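Local coordinates for protein kinase domain-containing protein (Chaetomium thermophilum, PDB 6Z3U) that probably phosphorylates serine and threonine residues, including those of the RNA polymerase II C-terminal repeats, as the cyclin-dependent kinase subunit of the CAK complex, at residues I121-V126 / D165-L170. Residues are numbered along the deposited sequence; the frame is centred on the assembly and turned at random.
Sequences IKKIKV and DQNLNL
Lys122 and Ile124 pair with Leu170 and Leu168 as antiparallel hydrogen-bonded neighbours in the five-stranded sheet of the kinase N-lobe, joining strand 118-124 to strand 168-172. Lys122 N reaches Leu170 O at 2.8 Å, and Leu170 N returns the bond to Lys122 O; Ile124 and Leu168 exchange a second pair of backbone bonds. On the face carrying these four side chains, Ile124 CD1 wedges against the isobutyl end of Leu170, 3.5 Å from its CD1; the same methyl also meets Leu168 CD2, 3.9 Å away, so that it sits in the angle between the two leucines. With CG1 anti to the carbonyl carbon (chi1 -57°), Ile124 swings this methyl toward the leucines. Leu142 of helix 136-148 packs on both leucines, and Phe181 of the cyclin chain touches Leu168. Lys122, predicted to bind ATP, turns its end away from the strand pair to a salt bridge with Glu141 of that helix, the lysine-glutamate pair expected of an active kinase. On the reverse face Lys123 runs beside Asn169, and Asn169 ND2 rests on its methylenes, 3.4 Å from CG. Beyond CG the lysine chain is extended, carrying NZ to a salt bridge with Asp165, 3.5 Å from NZ to OD1; the carboxylate comes from the opposite direction and also accepts a hydrogen bond from Ser163. An alanine in place of Lys123 would probably leave Asp165 without this positive mate and open a gap beside the Asn169 amide. Just past the end of strand 118-124 and before the start of strand 168-172, Asn167 ND2 lies 3.6 Å from Lys125 CA.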
ATOM      1  N   ILE B 121      11.859  18.310   1.698  1.00 42.66           N
ATOM      2  CA  ILE B 121      10.917  18.030   2.773  1.00 38.83           C
ATOM      3  C   ILE B 121       9.559  18.558   2.340  1.00 38.54           C
ATOM      4  O   ILE B 121       9.346  19.775   2.275  1.00 41.94           O
ATOM      5  CB  ILE B 121      11.352  18.668   4.098  1.00 42.01           C
ATOM      6  CG1 ILE B 121      12.777  18.248   4.457  1.00 43.01           C
ATOM      7  CG2 ILE B 121      10.391  18.269   5.205  1.00 43.05           C
ATOM      8  CD1 ILE B 121      13.399  19.085   5.553  1.00 46.93           C
ATOM      9  N   LYS B 122       8.631  17.650   2.064  1.00 36.77           N
ATOM     10  CA  LYS B 122       7.268  18.023   1.719  1.00 37.02           C
ATOM     11  C   LYS B 122       6.452  18.056   3.005  1.00 39.65           C
ATOM     12  O   LYS B 122       6.275  17.023   3.660  1.00 38.93           O
ATOM     13  CB  LYS B 122       6.655  17.046   0.717  1.00 34.92           C
ATOM     14  CG  LYS B 122       5.222  17.403   0.318  1.00 41.63           C
ATOM     15  CD  LYS B 122       4.538  16.303  -0.487  1.00 44.65           C
ATOM     16  CE  LYS B 122       5.045  16.237  -1.913  1.00 41.01           C
ATOM     17  NZ  LYS B 122       4.290  15.221  -2.702  1.00 43.63           N
ATOM     18  N   LYS B 123       5.966  19.236   3.368  1.00 53.90           N
ATOM     19  CA  LYS B 123       5.165  19.411   4.574  1.00 48.16           C
ATOM     20  C   LYS B 123       3.708  19.350   4.139  1.00 50.98           C
ATOM     21  O   LYS B 123       3.163  20.316   3.600  1.00 58.71           O
ATOM     22  CB  LYS B 123       5.489  20.722   5.278  1.00 55.06           C
ATOM     23  CG  LYS B 123       4.742  20.910   6.591  1.00 50.66           C
ATOM     24  CD  LYS B 123       5.422  21.942   7.475  1.00 59.88           C
ATOM     25  CE  LYS B 123       4.767  22.020   8.844  1.00 67.35           C
ATOM     26  NZ  LYS B 123       5.543  22.876   9.786  1.00 67.03           N
ATOM     27  N   ILE B 124       3.084  18.203   4.376  1.00 54.65           N
ATOM     28  CA  ILE B 124       1.691  17.988   4.007  1.00 65.33           C
ATOM     29  C   ILE B 124       0.820  18.624   5.080  1.00 67.93           C
ATOM     30  O   ILE B 124       0.920  18.278   6.262  1.00 66.12           O
ATOM     31  CB  ILE B 124       1.380  16.494   3.854  1.00 59.54           C
ATOM     32  CG1 ILE B 124       2.316  15.855   2.827  1.00 51.02           C
ATOM     33  CG2 ILE B 124      -0.072  16.297   3.432  1.00 65.10           C
ATOM     34  CD1 ILE B 124       2.267  14.341   2.817  1.00 53.39           C
ATOM     35  N   LYS B 125      -0.032  19.558   4.676  1.00 69.18           N
ATOM     36  CA  LYS B 125      -0.932  20.212   5.620  1.00 76.43           C
ATOM     37  C   LYS B 125      -2.076  19.243   5.868  1.00 91.93           C
ATOM     38  O   LYS B 125      -3.033  19.176   5.093  1.00 99.82           O
ATOM     39  CB  LYS B 125      -1.416  21.547   5.073  1.00 86.56           C
ATOM     40  CG  LYS B 125      -0.288  22.494   4.690  1.00 89.54           C
ATOM     41  CD  LYS B 125      -0.807  23.883   4.343  1.00100.27           C
ATOM     42  CE  LYS B 125       0.329  24.824   3.965  1.00 84.48           C
ATOM     43  NZ  LYS B 125      -0.122  26.241   3.849  1.00 77.32           N
ATOM     44  N   VAL B 126      -1.965  18.477   6.960  1.00 92.77           N
ATOM     45  CA  VAL B 126      -2.956  17.454   7.286  1.00 94.98           C
ATOM     46  C   VAL B 126      -4.365  18.022   7.238  1.00109.20           C
ATOM     47  O   VAL B 126      -5.328  17.291   6.968  1.00108.94           O
ATOM     48  CB  VAL B 126      -2.630  16.832   8.664  1.00 94.29           C
ATOM     49  CG1 VAL B 126      -3.881  16.691   9.534  1.00 87.38           C
ATOM     50  CG2 VAL B 126      -1.954  15.475   8.480  1.00 84.46           C
ATOM     51  N   ASP B 165       3.224  20.993  14.835  1.00 63.13           N
ATOM     52  CA  ASP B 165       1.856  21.424  14.583  1.00 59.83           C
ATOM     53  C   ASP B 165       0.971  20.287  14.080  1.00 64.59           C
ATOM     54  O   ASP B 165      -0.037  20.545  13.411  1.00 63.24           O
ATOM     55  CB  ASP B 165       1.844  22.585  13.583  1.00 55.58           C
ATOM     56  CG  ASP B 165       2.378  22.190  12.218  1.00 67.20           C
ATOM     57  OD1 ASP B 165       3.353  21.413  12.157  1.00 71.41           O
ATOM     58  OD2 ASP B 165       1.822  22.664  11.204  1.00 73.31           O
ATOM     59  N   GLN B 166       1.327  19.040  14.390  1.00 69.56           N
ATOM     60  CA  GLN B 166       0.536  17.871  14.005  1.00 66.04           C
ATOM     61  C   GLN B 166       0.352  17.791  12.492  1.00 66.14           C
ATOM     62  O   GLN B 166      -0.710  17.412  11.993  1.00 63.32           O
ATOM     63  CB  GLN B 166      -0.815  17.871  14.721  1.00 64.38           C
ATOM     64  CG  GLN B 166      -0.692  17.940  16.237  1.00 68.11           C
ATOM     65  CD  GLN B 166       0.146  16.809  16.809  1.00 70.95           C
ATOM     66  OE1 GLN B 166      -0.152  15.632  16.602  1.00 68.32           O
ATOM     67  NE2 GLN B 166       1.204  17.164  17.531  1.00 72.29           N
ATOM     68  N   ASN B 167       1.398  18.148  11.754  1.00 66.62           N
ATOM     69  CA  ASN B 167       1.417  18.032  10.306  1.00 57.87           C
ATOM     70  C   ASN B 167       2.340  16.896   9.889  1.00 53.69           C
ATOM     71  O   ASN B 167       3.240  16.490  10.628  1.00 51.35           O
ATOM     72  CB  ASN B 167       1.864  19.342   9.651  1.00 62.48           C
ATOM     73  CG  ASN B 167       0.702  20.266   9.350  1.00 72.80           C
ATOM     74  OD1 ASN B 167      -0.412  20.061   9.834  1.00 76.63           O
ATOM     75  ND2 ASN B 167       0.952  21.284   8.536  1.00 86.29           N
ATOM     76  N   LEU B 168       2.101  16.383   8.689  1.00 52.17           N
ATOM     77  CA  LEU B 168       2.855  15.259   8.151  1.00 44.52           C
ATOM     78  C   LEU B 168       3.978  15.772   7.260  1.00 45.15           C
ATOM     79  O   LEU B 168       3.761  16.662   6.428  1.00 54.73           O
ATOM     80  CB  LEU B 168       1.937  14.326   7.365  1.00 47.21           C
ATOM     81  CG  LEU B 168       2.560  13.019   6.878  1.00 44.87           C
ATOM     82  CD1 LEU B 168       3.028  12.177   8.053  1.00 41.14           C
ATOM     83  CD2 LEU B 168       1.569  12.248   6.022  1.00 41.06           C
ATOM     84  N   ASN B 169       5.169  15.208   7.428  1.00 35.13           N
ATOM     85  CA  ASN B 169       6.344  15.625   6.676  1.00 41.82           C
ATOM     86  C   ASN B 169       6.954  14.422   5.977  1.00 34.90           C
ATOM     87  O   ASN B 169       7.146  13.370   6.596  1.00 32.64           O
ATOM     88  CB  ASN B 169       7.385  16.284   7.587  1.00 47.85           C
ATOM     89  CG  ASN B 169       6.851  17.515   8.286  1.00 46.53           C
ATOM     90  OD1 ASN B 169       6.271  17.422   9.365  1.00 57.07           O
ATOM     91  ND2 ASN B 169       7.042  18.678   7.671  1.00 38.62           N
ATOM     92  N   LEU B 170       7.255  14.582   4.692  1.00 34.86           N
ATOM     93  CA  LEU B 170       7.888  13.544   3.889  1.00 31.02           C
ATOM     94  C   LEU B 170       9.270  14.019   3.469  1.00 31.24           C
ATOM     95  O   LEU B 170       9.397  15.022   2.759  1.00 35.58           O
ATOM     96  CB  LEU B 170       7.054  13.219   2.654  1.00 29.98           C
ATOM     97  CG  LEU B 170       5.598  12.822   2.882  1.00 29.82           C
ATOM     98  CD1 LEU B 170       4.954  12.447   1.556  1.00 28.82           C
ATOM     99  CD2 LEU B 170       5.493  11.684   3.880  1.00 37.34           C
TER